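Local coordinates for peptide-binding protein (Photobacterium damsela subsp. piscicida, PDB 6SQX) that cleaves the peptidoglycan of potentially competing bacteria as a secreted NlpC/P60 endopeptidase, probably a cysteine peptidase of D,L-specificity, at residues R99-R104 against D158-N163; S105-D108 against L112-T115; P167-G170 against D174-Q177. One frame throughout, in Å; residues are numbered along the deposited sequence.

Contact 1 (R99-R104 against D158-N163); sequences RYYKER and DAFYNN. With EDO (1,2-ethanediol), chain H; EDO (1,2-ethanediol), chain U.
Y101 and F160 mark the closest approach of the two backbones, their CA atoms 8.5 Å apart, a separation that the two aromatic side chains cross because broad rings reach where the backbones stay apart. On one side is the last turn of helix 90-102, running out through E103 to R104; on the other, 158-163 is an irregular, extended strip. Both side chains leave their backbones toward the opposite segment. F160 has CG anti to its own backbone N (chi1 -177°), which presents one ring face to the helix end. Over that face, displaced toward its rim, sits CE1 of Y101, 3.6 Å from F160 CG. The ring planes meet at 58° with centroids 5.1 Å apart, an oblique pairing. R104 adds its aliphatic base, CB lying 3.9 Å from F160 CZ. The contact thus joins the C-terminal end of a helix to a loop of the predicted SH3b1-type domain, and V119 of helix 118-126 and Y175 pack against Y101 as well. Further out, the R104 guanidinium lies over the Y100 ring, NH1 near the middle of the face, and the same NH1 donates to Y100 O at 2.9 Å. Arginine suits this place because its extended chain carries the guanidinium back alongside the helix end, where the flat head covers the Y100 ring. An ethanediol, probably from the crystallisation liquor, bridges the two segments: Y100 OH bonds to its O1 at 2.7 Å, and N162 ND2 donates to its O2 at 2.8 Å.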
loop_
_atom_site.group_PDB
_atom_site.type_symbol
_atom_site.label_atom_id
_atom_site.label_comp_id
_atom_site.label_asym_id
_atom_site.label_seq_id
_atom_site.Cartn_x
_atom_site.Cartn_y
_atom_site.Cartn_z
ATOM N N ARG A 99 -10.640 20.411 9.076
ATOM C CA ARG A 99 -10.214 21.046 10.320
ATOM C C ARG A 99 -8.724 20.848 10.569
ATOM O O ARG A 99 -8.033 21.763 11.054
ATOM C CB ARG A 99 -11.047 20.499 11.486
ATOM C CG ARG A 99 -10.882 21.238 12.806
ATOM C CD ARG A 99 -11.921 20.791 13.842
ATOM N NE ARG A 99 -11.789 19.384 14.207
ATOM C CZ ARG A 99 -12.601 18.412 13.785
ATOM N NH1 ARG A 99 -12.383 17.164 14.173
ATOM N NH2 ARG A 99 -13.637 18.683 12.994
ATOM N N TYR A 100 -8.219 19.651 10.273
ATOM C CA TYR A 100 -6.819 19.350 10.542
ATOM C C TYR A 100 -5.900 20.300 9.785
ATOM O O TYR A 100 -4.912 20.795 10.342
ATOM C CB TYR A 100 -6.528 17.911 10.138
ATOM C CG TYR A 100 -5.145 17.461 10.493
ATOM C CD1 TYR A 100 -4.874 16.869 11.717
ATOM C CD2 TYR A 100 -4.101 17.598 9.583
ATOM C CE1 TYR A 100 -3.581 16.438 12.034
ATOM C CE2 TYR A 100 -2.818 17.187 9.892
ATOM C CZ TYR A 100 -2.555 16.600 11.108
ATOM O OH TYR A 100 -1.267 16.200 11.389
ATOM N N TYR A 101 -6.201 20.563 8.506
ATOM C CA TYR A 101 -5.330 21.427 7.712
ATOM C C TYR A 101 -5.631 22.910 7.873
ATOM O O TYR A 101 -4.723 23.737 7.699
ATOM C CB TYR A 101 -5.357 20.999 6.245
ATOM C CG TYR A 101 -4.675 19.667 6.121
ATOM C CD1 TYR A 101 -3.292 19.576 6.283
ATOM C CD2 TYR A 101 -5.395 18.486 5.869
ATOM C CE1 TYR A 101 -2.641 18.358 6.198
ATOM C CE2 TYR A 101 -4.742 17.240 5.775
ATOM C CZ TYR A 101 -3.359 17.189 5.955
ATOM O OH TYR A 101 -2.713 15.980 5.887
ATOM N N LYS A 102 -6.864 23.274 8.248
ATOM C CA LYS A 102 -7.140 24.674 8.545
ATOM C C LYS A 102 -6.291 25.155 9.714
ATOM O O LYS A 102 -5.849 26.302 9.727
ATOM C CB LYS A 102 -8.621 24.884 8.847
ATOM C CG LYS A 102 -9.485 25.123 7.616
ATOM C CD LYS A 102 -10.697 25.992 7.971
ATOM C CE LYS A 102 -11.886 25.782 7.025
ATOM N NZ LYS A 102 -11.613 26.120 5.599
ATOM N N GLU A 103 -6.009 24.267 10.662
ATOM C CA GLU A 103 -5.307 24.571 11.901
ATOM C C GLU A 103 -3.790 24.543 11.768
ATOM O O GLU A 103 -3.101 24.738 12.776
ATOM C CB GLU A 103 -5.730 23.569 12.987
ATOM C CG GLU A 103 -7.188 23.713 13.429
ATOM C CD GLU A 103 -7.597 22.685 14.463
ATOM O OE1 GLU A 103 -6.790 21.770 14.762
ATOM O OE2 GLU A 103 -8.737 22.790 14.971
ATOM N N ARG A 104 -3.243 24.294 10.574
ATOM C CA ARG A 104 -1.808 24.092 10.438
ATOM C C ARG A 104 -1.202 24.975 9.361
ATOM O O ARG A 104 -1.878 25.442 8.444
ATOM C CB ARG A 104 -1.463 22.640 10.128
ATOM C CG ARG A 104 -1.460 21.780 11.348
ATOM C CD ARG A 104 -1.473 20.300 10.974
ATOM N NE ARG A 104 -1.377 19.483 12.184
ATOM C CZ ARG A 104 -2.390 19.280 13.022
ATOM N NH1 ARG A 104 -3.568 19.841 12.780
ATOM N NH2 ARG A 104 -2.224 18.522 14.104
ATOM N N ASP A 158 -2.150 19.875 -4.885
ATOM C CA ASP A 158 -1.134 20.590 -4.132
ATOM C C ASP A 158 -0.793 19.777 -2.897
ATOM O O ASP A 158 -1.602 18.964 -2.435
ATOM C CB ASP A 158 -1.684 21.948 -3.719
ATOM C CG ASP A 158 -0.577 22.966 -3.419
ATOM O OD1 ASP A 158 0.623 22.608 -3.551
ATOM O OD2 ASP A 158 -0.890 24.127 -3.062
ATOM N N ALA A 159 0.443 19.941 -2.419
ATOM C CA ALA A 159 0.979 19.159 -1.313
ATOM C C ALA A 159 0.777 19.882 0.004
ATOM O O ALA A 159 0.590 21.110 0.047
ATOM C CB ALA A 159 2.482 18.929 -1.508
ATOM N N PHE A 160 0.866 19.104 1.096
ATOM C CA PHE A 160 1.125 19.660 2.432
ATOM C C PHE A 160 2.367 18.959 2.964
ATOM O O PHE A 160 2.293 17.783 3.350
ATOM C CB PHE A 160 -0.037 19.460 3.419
ATOM C CG PHE A 160 0.221 20.101 4.760
ATOM C CD1 PHE A 160 0.948 19.441 5.743
ATOM C CD2 PHE A 160 -0.218 21.373 5.012
ATOM C CE1 PHE A 160 1.234 20.039 6.960
ATOM C CE2 PHE A 160 0.058 21.988 6.233
ATOM C CZ PHE A 160 0.785 21.312 7.207
ATOM N N TYR A 161 3.490 19.680 2.955
ATOM C CA TYR A 161 4.741 19.238 3.552
ATOM C C TYR A 161 4.986 19.995 4.845
ATOM O O TYR A 161 4.627 21.170 4.975
ATOM C CB TYR A 161 5.918 19.554 2.628
ATOM C CG TYR A 161 5.919 18.802 1.327
ATOM C CD1 TYR A 161 6.118 17.404 1.297
ATOM C CD2 TYR A 161 5.805 19.495 0.127
ATOM C CE1 TYR A 161 6.136 16.710 0.092
ATOM C CE2 TYR A 161 5.876 18.822 -1.102
ATOM C CZ TYR A 161 6.011 17.426 -1.108
ATOM O OH TYR A 161 6.064 16.741 -2.304
ATOM N N ASN A 162 5.615 19.317 5.801
ATOM C CA ASN A 162 6.286 20.052 6.868
ATOM C C ASN A 162 7.615 20.604 6.324
ATOM O O ASN A 162 7.999 20.318 5.187
ATOM C CB ASN A 162 6.515 19.134 8.067
ATOM C CG ASN A 162 5.200 18.756 8.784
ATOM O OD1 ASN A 162 4.327 19.616 9.013
ATOM N ND2 ASN A 162 5.060 17.480 9.124
ATOM N N ASN A 163 8.305 21.418 7.119
ATOM C CA ASN A 163 9.568 22.017 6.700
ATOM C C ASN A 163 10.510 20.947 6.146
ATOM O O ASN A 163 10.881 19.997 6.843
ATOM C CB ASN A 163 10.215 22.716 7.906
ATOM C CG ASN A 163 11.456 23.515 7.530
ATOM O OD1 ASN A 163 12.251 23.070 6.696
ATOM N ND2 ASN A 163 11.631 24.678 8.128
HETATM C C1 EDO H . 1.183 16.632 8.998
HETATM O O1 EDO H . 0.667 17.510 10.017
HETATM C C2 EDO H . 1.956 15.492 9.640
HETATM O O2 EDO H . 3.036 16.053 10.425
HETATM C C1 EDO U . -1.288 12.135 7.753
HETATM O O1 EDO U . -0.449 11.029 8.090
HETATM C C2 EDO U . -1.191 13.215 8.820
HETATM O O2 EDO U . -2.350 14.047 8.718
#

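Contact 2 (S105-D108 against L112-T115); sequences SGYD and LPHT
H114 lays one imidazole face against the backbone of D108, whose N lies over it toward the rim, with D108 CB 3.4 Å from H114 CE1. Its NE2 hydrogen-bonds to A159 O, so a flat ring with a polar end serves both packing and pairing. Beside the ring, the backbones form a single beta bridge between Y107 and P113. H114 N donates almost straight to G106 O (3.0 Å, 172°), and D108 N donates to L112 O at 2.7 Å. Y107 and P113 are thus a non-hydrogen-bonded pair, and proline's missing N-H costs no bond here; P113 CG lies 4.2 Å from Y107 CE2, the two side chains crossing at a slant. D108 places CG between its backbone N and carbonyl carbon (chi1 72°), so that OD1 accepts from L112 N (2.9 Å), which comes from well above the carboxylate plane. OD1 also accepts from N110 N, so a short acidic side chain ties down the tight connection between the segments. A water lies 2.8 Å from D108 OD2 and 2.8 Å from P113 O. This surface hairpin-like loop links helix 90-102 to helix 118-126, whose W118 stacks on H114, while Y107 pairs through its backbone with Y161 in the irregular stretch between strands 149-152 and 177-181.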
loop_
_atom_site.group_PDB
_atom_site.type_symbol
_atom_site.label_atom_id
_atom_site.label_comp_id
_atom_site.label_asym_id
_atom_site.label_seq_id
_atom_site.Cartn_x
_atom_site.Cartn_y
_atom_site.Cartn_z
ATOM N N SER A 105 0.099 25.214 9.524
ATOM C CA SER A 105 0.951 25.853 8.541
ATOM C C SER A 105 1.896 24.804 7.975
ATOM O O SER A 105 2.319 23.873 8.673
ATOM C CB SER A 105 1.798 26.954 9.177
ATOM O OG SER A 105 0.989 27.870 9.881
ATOM N N GLY A 106 2.219 24.959 6.708
ATOM C CA GLY A 106 3.097 24.016 6.061
ATOM C C GLY A 106 3.518 24.585 4.738
ATOM O O GLY A 106 3.467 25.799 4.522
ATOM N N TYR A 107 3.932 23.688 3.851
ATOM C CA TYR A 107 4.558 24.076 2.592
ATOM C C TYR A 107 3.873 23.359 1.451
ATOM O O TYR A 107 3.396 22.234 1.616
ATOM C CB TYR A 107 6.035 23.705 2.580
ATOM C CG TYR A 107 6.751 24.476 3.666
ATOM C CD1 TYR A 107 6.770 23.995 4.961
ATOM C CD2 TYR A 107 7.341 25.720 3.418
ATOM C CE1 TYR A 107 7.351 24.700 5.985
ATOM C CE2 TYR A 107 7.944 26.447 4.455
ATOM C CZ TYR A 107 7.961 25.930 5.736
ATOM O OH TYR A 107 8.567 26.644 6.752
ATOM N N ASP A 108 3.859 24.013 0.282
ATOM C CA ASP A 108 3.123 23.507 -0.868
ATOM C C ASP A 108 4.003 22.644 -1.781
ATOM O O ASP A 108 5.129 22.271 -1.439
ATOM C CB ASP A 108 2.424 24.649 -1.621
ATOM C CG ASP A 108 3.369 25.560 -2.394
ATOM O OD1 ASP A 108 4.575 25.232 -2.580
ATOM O OD2 ASP A 108 2.844 26.595 -2.900
ATOM N N LEU A 112 6.865 26.248 -1.163
ATOM C CA LEU A 112 6.562 27.592 -0.675
ATOM C C LEU A 112 5.567 27.506 0.474
ATOM O O LEU A 112 4.735 26.594 0.514
ATOM C CB LEU A 112 5.937 28.425 -1.790
ATOM C CG LEU A 112 6.872 28.731 -2.960
ATOM C CD1 LEU A 112 6.075 29.354 -4.085
ATOM C CD2 LEU A 112 7.959 29.688 -2.499
ATOM N N PRO A 113 5.675 28.401 1.441
ATOM C CA PRO A 113 4.699 28.395 2.533
ATOM C C PRO A 113 3.289 28.511 1.977
ATOM O O PRO A 113 3.024 29.278 1.044
ATOM C CB PRO A 113 5.064 29.640 3.350
ATOM C CG PRO A 113 6.432 30.032 2.924
ATOM C CD PRO A 113 6.652 29.501 1.540
ATOM N N HIS A 114 2.381 27.735 2.557
ATOM C CA HIS A 114 0.972 27.897 2.230
ATOM C C HIS A 114 0.458 29.251 2.706
ATOM O O HIS A 114 0.819 29.744 3.780
ATOM C CB HIS A 114 0.144 26.803 2.887
ATOM C CG HIS A 114 0.121 25.534 2.096
ATOM N ND1 HIS A 114 -0.416 25.470 0.826
ATOM C CD2 HIS A 114 0.536 24.276 2.391
ATOM C CE1 HIS A 114 -0.311 24.238 0.366
ATOM N NE2 HIS A 114 0.277 23.493 1.288
ATOM N N THR A 115 -0.407 29.847 1.895
ATOM C CA THR A 115 -1.172 30.999 2.345
ATOM C C THR A 115 -2.036 30.610 3.543
ATOM O O THR A 115 -2.418 29.448 3.715
ATOM C CB THR A 115 -2.049 31.501 1.203
ATOM O OG1 THR A 115 -3.022 30.497 0.887
ATOM C CG2 THR A 115 -1.191 31.752 -0.041
HETATM O O HOH W 1 1.848 28.741 -1.473
#

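Contact 3 (P167-G170 against D174-Q177); sequences PGEG and DYIQ. With EDO (1,2-ethanediol), chain P.
E169 reaches the phenol of Y175 across a loop of the probable bacterial SH3 domain, between strands 149-152 and 177-181. From CB the chain keeps CG beside the backbone N, and a turn about the CB-CG bond (chi2 -62°) bends it, so a side chain that starts out alongside the other segment turns its carboxylate to the tyrosine. CD comes within 3.4 Å of Y175 OH. Y175 OH donates to E169 OE1 at 2.7 Å, on the syn side and close to the carboxylate plane; E169 OE2 is 3.3 Å from the same OH. The two side chains cross at about a right angle, and OE1 sits at the ring's edge with the planes 41° apart. Glutamate suits the place because its length brings a carboxylate to the phenol, and N162 ND2 gives OE1 a second donor. Y175 belongs to a type I turn, D174 to Q177, closed by Q177 N donating to D174 O. An Asx turn overlaps it, since D174 OD1 accepts from I176 N. G168 has positive phi, with backbone angles at which a CB would be jammed against P167 O, hence glycine. An ethanediol, probably from the crystallisation liquor, links the two sides: its O2 donates weakly to G168 O, and its O1 donates to Y175 OH at 3.3 Å.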
loop_
_atom_site.group_PDB
_atom_site.type_symbol
_atom_site.label_atom_id
_atom_site.label_comp_id
_atom_site.label_asym_id
_atom_site.label_seq_id
_atom_site.Cartn_x
_atom_site.Cartn_y
_atom_site.Cartn_z
ATOM N N PRO A 167 14.618 16.198 8.990
ATOM C CA PRO A 167 14.717 14.794 8.563
ATOM C C PRO A 167 13.366 14.111 8.681
ATOM O O PRO A 167 12.642 14.311 9.668
ATOM C CB PRO A 167 15.738 14.198 9.542
ATOM C CG PRO A 167 16.618 15.402 9.920
ATOM C CD PRO A 167 15.636 16.539 10.010
ATOM N N GLY A 168 13.017 13.326 7.660
ATOM C CA GLY A 168 11.702 12.704 7.590
ATOM C C GLY A 168 10.595 13.572 7.051
ATOM O O GLY A 168 9.429 13.136 7.093
ATOM N N GLU A 169 10.905 14.768 6.535
ATOM C CA GLU A 169 9.908 15.696 5.998
ATOM C C GLU A 169 10.339 16.153 4.599
ATOM O O GLU A 169 11.429 15.832 4.123
ATOM C CB GLU A 169 9.699 16.886 6.952
ATOM C CG GLU A 169 9.350 16.484 8.387
ATOM C CD GLU A 169 8.042 15.695 8.525
ATOM O OE1 GLU A 169 7.156 15.719 7.645
ATOM O OE2 GLU A 169 7.899 15.033 9.566
ATOM N N GLY A 170 9.483 16.925 3.927
ATOM C CA GLY A 170 9.683 17.174 2.501
ATOM C C GLY A 170 9.317 15.917 1.724
ATOM O O GLY A 170 8.801 14.927 2.263
ATOM N N ASP A 174 4.237 14.162 1.448
ATOM C CA ASP A 174 3.070 15.021 1.234
ATOM C C ASP A 174 1.908 14.377 1.970
ATOM O O ASP A 174 1.425 13.330 1.560
ATOM C CB ASP A 174 2.788 15.063 -0.271
ATOM C CG ASP A 174 1.453 15.732 -0.620
ATOM O OD1 ASP A 174 0.779 16.274 0.293
ATOM O OD2 ASP A 174 1.081 15.714 -1.806
ATOM N N TYR A 175 1.456 15.007 3.059
ATOM C CA TYR A 175 0.484 14.320 3.901
ATOM C C TYR A 175 -0.900 14.235 3.281
ATOM O O TYR A 175 -1.727 13.462 3.793
ATOM C CB TYR A 175 0.467 14.966 5.300
ATOM C CG TYR A 175 1.767 14.642 6.007
ATOM C CD1 TYR A 175 2.030 13.343 6.466
ATOM C CD2 TYR A 175 2.790 15.581 6.095
ATOM C CE1 TYR A 175 3.276 13.030 7.063
ATOM C CE2 TYR A 175 3.998 15.282 6.700
ATOM C CZ TYR A 175 4.234 13.999 7.165
ATOM O OH TYR A 175 5.450 13.692 7.747
ATOM N N ILE A 176 -1.157 14.966 2.187
ATOM C CA ILE A 176 -2.412 14.813 1.443
ATOM C C ILE A 176 -2.449 13.497 0.684
ATOM O O ILE A 176 -3.531 13.012 0.324
ATOM C CB ILE A 176 -2.625 15.996 0.476
ATOM C CG1 ILE A 176 -2.472 17.339 1.196
ATOM C CG2 ILE A 176 -3.974 15.897 -0.244
ATOM C CD1 ILE A 176 -3.418 17.535 2.353
ATOM N N GLN A 177 -1.286 12.895 0.417
ATOM C CA GLN A 177 -1.216 11.701 -0.408
ATOM C C GLN A 177 -1.571 10.452 0.404
ATOM O O GLN A 177 -0.920 10.162 1.421
ATOM C CB GLN A 177 0.199 11.594 -0.978
ATOM C CG GLN A 177 0.389 10.328 -1.896
ATOM C CD GLN A 177 -0.721 10.207 -2.984
ATOM O OE1 GLN A 177 -1.143 11.238 -3.581
ATOM N NE2 GLN A 177 -1.225 8.969 -3.202
HETATM C C1 EDO P . 6.703 9.958 8.552
HETATM O O1 EDO P . 5.414 10.549 8.609
HETATM C C2 EDO P . 7.633 11.099 8.182
HETATM O O2 EDO P . 8.996 10.677 8.276
#

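Overall arrangement
The segment 158-163 connects all three contacts. Contacts 1 and 2 have centres about 7 Å apart and join through A159 O to H114 NE2 (2.7 Å) and Y161 O to Y107 N (2.8 Å), both probable hydrogen bonds; F160, packed on Y101, also meets S105 O. Contacts 1 and 3, about 10 Å apart between centres, meet through F160 O to Y175 N (2.9 Å) and F160 N to D174 OD1 (2.9 Å). Contacts 2 and 3 do not touch, their nearest atoms being about 7 Å apart. In sequence, contact 2 falls between the segments of contact 1, and contact 3 follows. Beyond the group, Y175 meets W315 edge-to-face and Q177 reaches G316, linking contact 3 to the NlpC/P60 region.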